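Cycloalternan-forming enzyme (Listeria monocytogenes serovar 1/2a, PDB 5F7U) is a large multidomain member of glycoside hydrolase family 31 that joins a TIM-barrel domain to beta-rich domains, among them a family 6 carbohydrate-binding module. Local coordinates at residues F290-N295 with K341-I346; Y297-N302 with Y335-G340; T1005-G1010 with V1043-A1048. The protein carries 1 engineered substitution. All blocks are in the same frame, centred on the assembly; numbering follows the deposited sequence.

Contact 1. Residues F290-N295 with K341-I346; sequences FFVSAN and KDQNDI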
loop_
_atom_site.group_PDB
_atom_site.type_symbol
_atom_site.label_atom_id
_atom_site.label_comp_id
_atom_site.label_asym_id
_atom_site.label_seq_id
_atom_site.Cartn_x
_atom_site.Cartn_y
_atom_site.Cartn_z
ATOM N N PHE A 290 2.803 -2.753 12.909
ATOM C CA PHE A 290 3.974 -1.972 12.570
ATOM C C PHE A 290 3.477 -0.591 12.206
ATOM O O PHE A 290 2.552 -0.457 11.411
ATOM C CB PHE A 290 4.681 -2.591 11.356
ATOM C CG PHE A 290 5.773 -1.727 10.747
ATOM C CD1 PHE A 290 6.851 -1.234 11.511
ATOM C CD2 PHE A 290 5.751 -1.469 9.373
ATOM C CE1 PHE A 290 7.861 -0.463 10.917
ATOM C CE2 PHE A 290 6.768 -0.698 8.770
ATOM C CZ PHE A 290 7.815 -0.203 9.540
ATOM N N PHE A 291 4.087 0.425 12.801
ATOM C CA PHE A 291 3.852 1.793 12.364
ATOM C C PHE A 291 5.144 2.554 12.145
ATOM O O PHE A 291 6.187 2.210 12.703
ATOM C CB PHE A 291 2.916 2.561 13.327
ATOM C CG PHE A 291 3.535 2.941 14.658
ATOM C CD1 PHE A 291 4.364 4.063 14.766
ATOM C CD2 PHE A 291 3.246 2.204 15.813
ATOM C CE1 PHE A 291 4.924 4.421 15.982
ATOM C CE2 PHE A 291 3.794 2.569 17.037
ATOM C CZ PHE A 291 4.635 3.672 17.121
ATOM N N VAL A 292 5.056 3.594 11.330
ATOM C CA VAL A 292 6.173 4.512 11.105
ATOM C C VAL A 292 5.753 5.881 11.588
ATOM O O VAL A 292 4.653 6.344 11.244
ATOM C CB VAL A 292 6.539 4.569 9.607
ATOM C CG1 VAL A 292 7.566 5.681 9.336
ATOM C CG2 VAL A 292 7.069 3.219 9.136
ATOM N N SER A 293 6.616 6.514 12.394
ATOM C CA SER A 293 6.367 7.879 12.851
ATOM C C SER A 293 7.173 8.858 12.031
ATOM O O SER A 293 8.326 8.587 11.685
ATOM C CB SER A 293 6.706 8.017 14.334
ATOM O OG SER A 293 6.842 9.389 14.678
ATOM N N ALA A 294 6.576 10.022 11.748
ATOM C CA ALA A 294 7.306 11.088 11.095
ATOM C C ALA A 294 8.424 11.678 11.982
ATOM O O ALA A 294 9.234 12.469 11.505
ATOM C CB ALA A 294 6.346 12.155 10.600
ATOM N N ASN A 295 8.490 11.263 13.251
ATOM C CA ASN A 295 9.653 11.539 14.108
ATOM C C ASN A 295 10.844 10.610 13.876
ATOM O O ASN A 295 11.783 10.576 14.672
ATOM C CB ASN A 295 9.251 11.613 15.589
ATOM C CG ASN A 295 8.499 12.892 15.895
ATOM O OD1 ASN A 295 8.236 13.683 14.982
ATOM N ND2 ASN A 295 8.122 13.093 17.144
ATOM N N LYS A 341 18.327 5.416 7.538
ATOM C CA LYS A 341 18.893 6.575 6.834
ATOM C C LYS A 341 17.801 7.597 6.510
ATOM O O LYS A 341 18.044 8.816 6.498
ATOM C CB LYS A 341 19.602 6.128 5.545
ATOM C CG LYS A 341 20.751 5.143 5.781
ATOM C CD LYS A 341 21.467 4.730 4.483
ATOM C CE LYS A 341 20.852 3.496 3.798
ATOM N NZ LYS A 341 20.960 2.247 4.623
ATOM N N ASP A 342 16.603 7.076 6.258
ATOM C CA ASP A 342 15.407 7.870 5.986
ATOM C C ASP A 342 14.154 7.009 6.213
ATOM O O ASP A 342 14.274 5.875 6.674
ATOM C CB ASP A 342 15.470 8.502 4.573
ATOM C CG ASP A 342 15.521 7.487 3.435
ATOM O OD1 ASP A 342 14.969 6.367 3.521
ATOM O OD2 ASP A 342 16.060 7.872 2.365
ATOM N N GLN A 343 12.953 7.522 5.906
ATOM C CA GLN A 343 11.722 6.780 6.257
ATOM C C GLN A 343 11.580 5.498 5.461
ATOM O O GLN A 343 11.087 4.486 5.974
ATOM C CB GLN A 343 10.455 7.630 6.058
ATOM C CG GLN A 343 10.487 8.950 6.823
ATOM C CD GLN A 343 10.467 8.741 8.331
ATOM O OE1 GLN A 343 11.515 8.700 8.988
ATOM N NE2 GLN A 343 9.274 8.624 8.888
ATOM N N ASN A 344 12.023 5.546 4.200
ATOM C CA ASN A 344 11.940 4.367 3.368
ATOM C C ASN A 344 12.921 3.293 3.790
ATOM O O ASN A 344 12.637 2.093 3.651
ATOM C CB ASN A 344 12.107 4.761 1.911
ATOM C CG ASN A 344 10.958 5.617 1.437
ATOM O OD1 ASN A 344 9.793 5.237 1.611
ATOM N ND2 ASN A 344 11.268 6.801 0.904
ATOM N N ASP A 345 14.041 3.734 4.348
ATOM C CA ASP A 345 15.020 2.817 4.923
ATOM C C ASP A 345 14.484 2.149 6.191
ATOM O O ASP A 345 14.824 0.988 6.469
ATOM C CB ASP A 345 16.325 3.536 5.225
ATOM C CG ASP A 345 17.471 2.574 5.432
ATOM O OD1 ASP A 345 17.571 1.622 4.628
ATOM O OD2 ASP A 345 18.244 2.774 6.386
ATOM N N ILE A 346 13.626 2.856 6.941
ATOM C CA ILE A 346 12.963 2.246 8.104
ATOM C C ILE A 346 12.083 1.093 7.621
ATOM O O ILE A 346 12.125 -0.009 8.180
ATOM C CB ILE A 346 12.164 3.286 8.926
ATOM C CG1 ILE A 346 13.151 4.234 9.637
ATOM C CG2 ILE A 346 11.193 2.617 9.908
ATOM C CD1 ILE A 346 12.491 5.470 10.249
#
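Val292, on the strand, and Gln343, in the first turn of helix 343-354, bring the two backbones nearest each other, with a CA-to-CA distance of 7.7 Å. No backbone-to-backbone bond joins the segments; side chains make the contact, one of them through a backbone carbonyl. Gln343 bends at its second torsion (chi2 -66°), which turns its amide back against the strand end. From there NE2 donates to Ser293 O over 3.0 Å with an N-H...O angle of 157°. The carbonyl oxygen lies almost in the plane of the Gln343 amide, whereas NE2 sits well above the plane of the Ser293 carbonyl. The same NE2 rests 3.4 Å from Val292 CG1. This joins a strand of the galactose mutarotase-like domain, known from family 31 enzymes, to the helix that follows strand 333-338. The helix start is secured by Asp342 at the N-cap, whose OD1 takes the N-H of Asp345 (N to OD1 2.9 Å). Asp345 in turn accepts from Lys341 N through OD2. One turn on from Gln343, Ile346 lays CG2 against Val292 CG2 at 4.2 Å, and the same methyl meets the edge of the Phe290 ring at CZ, 4.4 Å away. That ring also stacks on Tyr350, farther along the same helix. Where the strand ends, Ser293 OG accepts from Asn295 N in an ST turn and is hydrogen-bonded to Glu248 as well.

Contact 2. Residues Y297-N302 with Y335-G340; sequences YGMYVN and YYVISG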
loop_
_atom_site.group_PDB
_atom_site.type_symbol
_atom_site.label_atom_id
_atom_site.label_comp_id
_atom_site.label_asym_id
_atom_site.label_seq_id
_atom_site.Cartn_x
_atom_site.Cartn_y
_atom_site.Cartn_z
ATOM N N TYR A 297 11.223 7.075 13.281
ATOM C CA TYR A 297 11.405 5.709 13.751
ATOM C C TYR A 297 10.171 4.902 13.360
ATOM O O TYR A 297 9.099 5.459 13.100
ATOM C CB TYR A 297 11.663 5.651 15.279
ATOM C CG TYR A 297 10.425 6.032 16.067
ATOM C CD1 TYR A 297 10.143 7.376 16.330
ATOM C CD2 TYR A 297 9.525 5.064 16.494
ATOM C CE1 TYR A 297 8.988 7.747 17.003
ATOM C CE2 TYR A 297 8.349 5.418 17.171
ATOM C CZ TYR A 297 8.109 6.766 17.429
ATOM O OH TYR A 297 6.964 7.129 18.069
ATOM N N GLY A 298 10.349 3.583 13.326
ATOM C CA GLY A 298 9.245 2.643 13.241
ATOM C C GLY A 298 9.191 1.803 14.502
ATOM O O GLY A 298 10.191 1.681 15.221
ATOM N N MET A 299 8.016 1.232 14.776
ATOM C CA MET A 299 7.887 0.294 15.905
ATOM C C MET A 299 7.149 -0.916 15.387
ATOM O O MET A 299 6.097 -0.772 14.795
ATOM C CB MET A 299 7.094 0.910 17.064
ATOM C CG MET A 299 6.956 -0.021 18.283
ATOM S SD MET A 299 6.244 0.796 19.741
ATOM C CE MET A 299 7.582 1.899 20.200
ATOM N N TYR A 300 7.711 -2.093 15.642
ATOM C CA TYR A 300 7.120 -3.353 15.207
ATOM C C TYR A 300 6.966 -4.254 16.413
ATOM O O TYR A 300 7.951 -4.581 17.065
ATOM C CB TYR A 300 7.993 -4.017 14.124
ATOM C CG TYR A 300 7.546 -5.433 13.769
ATOM C CD1 TYR A 300 6.209 -5.700 13.446
ATOM C CD2 TYR A 300 8.462 -6.499 13.785
ATOM C CE1 TYR A 300 5.794 -6.990 13.129
ATOM C CE2 TYR A 300 8.055 -7.795 13.458
ATOM C CZ TYR A 300 6.720 -8.022 13.143
ATOM O OH TYR A 300 6.296 -9.290 12.821
ATOM N N VAL A 301 5.727 -4.656 16.712
ATOM C CA VAL A 301 5.491 -5.602 17.822
ATOM C C VAL A 301 5.413 -6.968 17.158
ATOM O O VAL A 301 4.482 -7.234 16.388
ATOM C CB VAL A 301 4.222 -5.264 18.641
ATOM C CG1 VAL A 301 3.937 -6.318 19.727
ATOM C CG2 VAL A 301 4.369 -3.898 19.297
ATOM N N ASN A 302 6.406 -7.804 17.458
ATOM C CA ASN A 302 6.588 -9.089 16.801
ATOM C C ASN A 302 5.736 -10.166 17.448
ATOM O O ASN A 302 6.198 -10.887 18.340
ATOM C CB ASN A 302 8.076 -9.488 16.810
ATOM C CG ASN A 302 8.329 -10.810 16.087
ATOM O OD1 ASN A 302 7.546 -11.220 15.234
ATOM N ND2 ASN A 302 9.415 -11.488 16.449
ATOM N N TYR A 335 9.594 -6.718 20.696
ATOM C CA TYR A 335 9.301 -5.578 19.803
ATOM C C TYR A 335 10.557 -4.838 19.374
ATOM O O TYR A 335 11.606 -4.953 20.011
ATOM C CB TYR A 335 8.242 -4.623 20.397
ATOM C CG TYR A 335 8.670 -3.824 21.615
ATOM C CD1 TYR A 335 8.651 -4.403 22.882
ATOM C CD2 TYR A 335 9.054 -2.476 21.498
ATOM C CE1 TYR A 335 9.046 -3.688 24.023
ATOM C CE2 TYR A 335 9.450 -1.742 22.628
ATOM C CZ TYR A 335 9.434 -2.360 23.879
ATOM O OH TYR A 335 9.813 -1.703 25.026
ATOM N N TYR A 336 10.446 -4.106 18.273
ATOM C CA TYR A 336 11.601 -3.438 17.698
ATOM C C TYR A 336 11.329 -1.952 17.593
ATOM O O TYR A 336 10.205 -1.540 17.259
ATOM C CB TYR A 336 11.894 -3.946 16.295
ATOM C CG TYR A 336 12.226 -5.413 16.146
ATOM C CD1 TYR A 336 11.212 -6.400 16.151
ATOM C CD2 TYR A 336 13.540 -5.823 15.901
ATOM C CE1 TYR A 336 11.533 -7.759 15.980
ATOM C CE2 TYR A 336 13.863 -7.166 15.721
ATOM C CZ TYR A 336 12.861 -8.120 15.761
ATOM O OH TYR A 336 13.236 -9.435 15.553
ATOM N N VAL A 337 12.355 -1.147 17.881
ATOM C CA VAL A 337 12.346 0.264 17.512
ATOM C C VAL A 337 13.363 0.424 16.376
ATOM O O VAL A 337 14.545 0.164 16.554
ATOM C CB VAL A 337 12.668 1.192 18.710
ATOM C CG1 VAL A 337 12.732 2.654 18.254
ATOM C CG2 VAL A 337 11.640 0.992 19.824
ATOM N N ILE A 338 12.865 0.858 15.227
ATOM C CA ILE A 338 13.582 0.790 13.961
ATOM C C ILE A 338 13.926 2.203 13.518
ATOM O O ILE A 338 13.031 3.035 13.342
ATOM C CB ILE A 338 12.708 0.100 12.888
ATOM C CG1 ILE A 338 12.225 -1.277 13.407
ATOM C CG2 ILE A 338 13.494 -0.038 11.585
ATOM C CD1 ILE A 338 11.310 -2.012 12.444
ATOM N N SER A 339 15.225 2.466 13.366
ATOM C CA SER A 339 15.703 3.708 12.769
ATOM C C SER A 339 16.271 3.377 11.383
ATOM O O SER A 339 16.176 2.237 10.921
ATOM C CB SER A 339 16.760 4.341 13.675
ATOM O OG SER A 339 17.228 5.569 13.123
ATOM N N GLY A 340 16.809 4.381 10.697
ATOM C CA GLY A 340 17.416 4.159 9.392
ATOM C C GLY A 340 17.887 5.474 8.795
ATOM O O GLY A 340 17.847 6.507 9.473
#
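Tyr300 and Tyr336 project from one face of the sheet, side by side and pointing the same way. Their planes are only 20° apart, but the rings are slid past each other, with centroids 6.0 Å apart, so little of one overlaps the other. The touch is made by Tyr300 CD2 and Tyr336 CD1, at 3.6 Å. In Tyr300 CG stands anti to the backbone N (chi1 172°), while in Tyr336 it lies beside the backbone N, and together these torsions set the rings alongside each other. Asn302 closes the end of the pair: its CB meets the edge of the Tyr336 ring, 4.0 Å from CE1, and its CA lies above one face of Tyr300, toward the rim. Next on this face Ile338 reaches CD1 to Tyr300 CB, 4.2 Å away, and across from Ile338 is Gly298. The other face carries Met299, whose bend at chi3 brings CE to 4.2 Å from Val337 CG2, and Val301, whose CG2 packs on Tyr335 CB at 4.1 Å. The Tyr335 ring then leads off to meet Phe321 edge-to-face, its hydroxyl bonded to Asn240. Between the faces runs a regular antiparallel ladder, with Gly298-Ile338 and Tyr300-Tyr336 as the hydrogen-bonded pairs, each bonded in both directions. Those four bonds satisfy the peptide groups the pairs turn inward, while Met299 and Val337 bond outward to Phe291 and Leu159; between the side chains the contact is mainly apolar.

Contact 3. Residues T1005-G1010 with V1043-A1048; sequences TVYING and VFDFEA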
loop_
_atom_site.group_PDB
_atom_site.type_symbol
_atom_site.label_atom_id
_atom_site.label_comp_id
_atom_site.label_asym_id
_atom_site.label_seq_id
_atom_site.Cartn_x
_atom_site.Cartn_y
_atom_site.Cartn_z
ATOM N N THR A 1005 7.153 46.763 -17.085
ATOM C CA THR A 1005 7.741 46.908 -15.767
ATOM C C THR A 1005 7.821 45.509 -15.179
ATOM O O THR A 1005 6.884 44.711 -15.324
ATOM C CB THR A 1005 6.887 47.859 -14.905
ATOM O OG1 THR A 1005 6.885 49.157 -15.508
ATOM C CG2 THR A 1005 7.439 47.987 -13.506
ATOM N N VAL A 1006 8.964 45.200 -14.559
ATOM C CA VAL A 1006 9.195 43.892 -13.958
ATOM C C VAL A 1006 9.490 44.074 -12.468
ATOM O O VAL A 1006 10.202 45.005 -12.090
ATOM C CB VAL A 1006 10.377 43.142 -14.637
ATOM C CG1 VAL A 1006 10.360 41.661 -14.240
ATOM C CG2 VAL A 1006 10.276 43.259 -16.152
ATOM N N TYR A 1007 8.935 43.184 -11.645
ATOM C CA TYR A 1007 9.238 43.129 -10.218
ATOM C C TYR A 1007 9.844 41.768 -9.944
ATOM O O TYR A 1007 9.239 40.734 -10.276
ATOM C CB TYR A 1007 7.966 43.296 -9.388
ATOM C CG TYR A 1007 7.325 44.654 -9.522
ATOM C CD1 TYR A 1007 6.474 44.950 -10.592
ATOM C CD2 TYR A 1007 7.567 45.648 -8.569
ATOM C CE1 TYR A 1007 5.876 46.203 -10.704
ATOM C CE2 TYR A 1007 6.966 46.895 -8.663
ATOM C CZ TYR A 1007 6.128 47.169 -9.733
ATOM O OH TYR A 1007 5.553 48.416 -9.820
ATOM N N ILE A 1008 11.021 41.769 -9.325
ATOM C CA ILE A 1008 11.697 40.534 -8.947
ATOM C C ILE A 1008 11.696 40.505 -7.432
ATOM O O ILE A 1008 12.401 41.301 -6.795
ATOM C CB ILE A 1008 13.166 40.477 -9.468
ATOM C CG1 ILE A 1008 13.261 40.765 -10.985
ATOM C CG2 ILE A 1008 13.813 39.136 -9.066
ATOM C CD1 ILE A 1008 12.570 39.744 -11.870
ATOM N N ASN A 1009 10.877 39.622 -6.857
ATOM C CA ASN A 1009 10.678 39.606 -5.407
ATOM C C ASN A 1009 10.474 41.018 -4.852
ATOM O O ASN A 1009 11.077 41.383 -3.842
ATOM C CB ASN A 1009 11.873 38.929 -4.719
ATOM C CG ASN A 1009 12.050 37.501 -5.148
ATOM O OD1 ASN A 1009 11.085 36.721 -5.191
ATOM N ND2 ASN A 1009 13.293 37.136 -5.469
ATOM N N GLY A 1010 9.631 41.798 -5.535
ATOM C CA GLY A 1010 9.267 43.162 -5.115
ATOM C C GLY A 1010 10.139 44.309 -5.622
ATOM O O GLY A 1010 9.792 45.481 -5.418
ATOM N N VAL A 1043 7.116 39.310 -11.645
ATOM C CA VAL A 1043 5.875 39.909 -12.146
ATOM C C VAL A 1043 6.181 40.893 -13.264
ATOM O O VAL A 1043 6.916 41.865 -13.071
ATOM C CB VAL A 1043 5.068 40.639 -11.033
ATOM C CG1 VAL A 1043 3.717 41.105 -11.570
ATOM C CG2 VAL A 1043 4.875 39.766 -9.795
ATOM N N PHE A 1044 5.615 40.633 -14.434
ATOM C CA PHE A 1044 5.619 41.601 -15.524
ATOM C C PHE A 1044 4.297 42.364 -15.455
ATOM O O PHE A 1044 3.231 41.757 -15.331
ATOM C CB PHE A 1044 5.753 40.889 -16.866
ATOM C CG PHE A 1044 7.108 40.305 -17.109
ATOM C CD1 PHE A 1044 7.495 39.098 -16.505
ATOM C CD2 PHE A 1044 7.996 40.937 -17.978
ATOM C CE1 PHE A 1044 8.763 38.562 -16.736
ATOM C CE2 PHE A 1044 9.262 40.404 -18.215
ATOM C CZ PHE A 1044 9.646 39.215 -17.594
ATOM N N ASP A 1045 4.397 43.685 -15.512
ATOM C CA ASP A 1045 3.271 44.617 -15.403
ATOM C C ASP A 1045 3.246 45.552 -16.599
ATOM O O ASP A 1045 4.294 45.870 -17.154
ATOM C CB ASP A 1045 3.483 45.510 -14.177
ATOM C CG ASP A 1045 2.540 45.198 -13.060
ATOM O OD1 ASP A 1045 2.107 44.027 -12.917
ATOM O OD2 ASP A 1045 2.223 46.137 -12.301
ATOM N N PHE A 1046 2.052 46.019 -16.966
ATOM C CA PHE A 1046 1.936 47.204 -17.819
ATOM C C PHE A 1046 1.460 48.326 -16.917
ATOM O O PHE A 1046 0.333 48.307 -16.435
ATOM C CB PHE A 1046 0.957 46.970 -18.969
ATOM C CG PHE A 1046 0.901 48.101 -19.973
ATOM C CD1 PHE A 1046 0.218 49.289 -19.686
ATOM C CD2 PHE A 1046 1.523 47.971 -21.211
ATOM C CE1 PHE A 1046 0.158 50.326 -20.614
ATOM C CE2 PHE A 1046 1.467 49.004 -22.146
ATOM C CZ PHE A 1046 0.786 50.175 -21.847
ATOM N N GLU A 1047 2.333 49.288 -16.664
ATOM C CA GLU A 1047 1.981 50.396 -15.793
ATOM C C GLU A 1047 1.764 51.677 -16.583
ATOM O O GLU A 1047 1.844 51.665 -17.816
ATOM C CB GLU A 1047 3.007 50.550 -14.682
ATOM C CG GLU A 1047 2.936 49.362 -13.742
ATOM C CD GLU A 1047 3.838 49.458 -12.546
ATOM O OE1 GLU A 1047 3.899 48.442 -11.826
ATOM O OE2 GLU A 1047 4.480 50.510 -12.321
ATOM N N ALA A 1048 1.458 52.766 -15.876
ATOM C CA ALA A 1048 1.120 54.040 -16.523
ATOM C C ALA A 1048 2.234 54.583 -17.432
ATOM O O ALA A 1048 1.950 55.157 -18.481
ATOM C CB ALA A 1048 0.692 55.075 -15.491
#
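Tyr1007 leaves its strand beside Val1043, CB to CB 4.3 Å, and its side chain then runs along the neighbouring strand, roughly in the direction of 1043-1045, toward Glu1047. CD1 passes Val1043 O, which lies in the ring plane at the edge. CE1 comes next, 4.0 Å from Asp1045 OD2 and 3.2 Å from Glu1047 OE1. At the tip OH donates to Glu1047 OE1 over 2.6 Å, using the syn lone pair of that oxygen. The carboxylate comes from the opposite direction, extended beyond CG and turned 39° from the ring. Asp1045 OD2 is only 2.9 Å from Glu1047 OE1, and such closeness of two acceptors could favour a proton on one of the acids. Strands 1002-1008 and 1039-1045 are antiparallel neighbours within a five-stranded sheet of the family 6 carbohydrate-binding module, a beta-sandwich fold. On the sheet face that carries Val1006 and Phe1044, the valine sets CG1 over the phenylalanine ring in a CH-pi contact, 4.2 Å from the centroid and 7° off the normal. Phe1044 also touches Met991 and Val993 of strand 987-996. Back on the tyrosine's face, Thr1005 turns CG2 toward the Glu1047 carboxylate and bonds OG1 to Asp1050.

Overall arrangement
Contacts 1 and 2 are neighbours, their centres 9 Å apart, and both involve the sheet of the galactose mutarotase-like domain. Strands 287-293, 297-301 and 333-338 lie next to one another there, and helix 343-354 follows the last of them. Along the chain the pairing of 297-302 with 335-340 falls between the two halves of contact 1. Phe291 O meets Met299 N at 2.9 Å, tying the two together. Contact 3 comes much later, in the carbohydrate-binding module near the C-terminus, its centre about 45 Å from that of contact 1 and 54 Å from that of contact 2. The TIM-barrel domain comes between in sequence, and contact 3, touching neither of the others, belongs to a different beta-rich part.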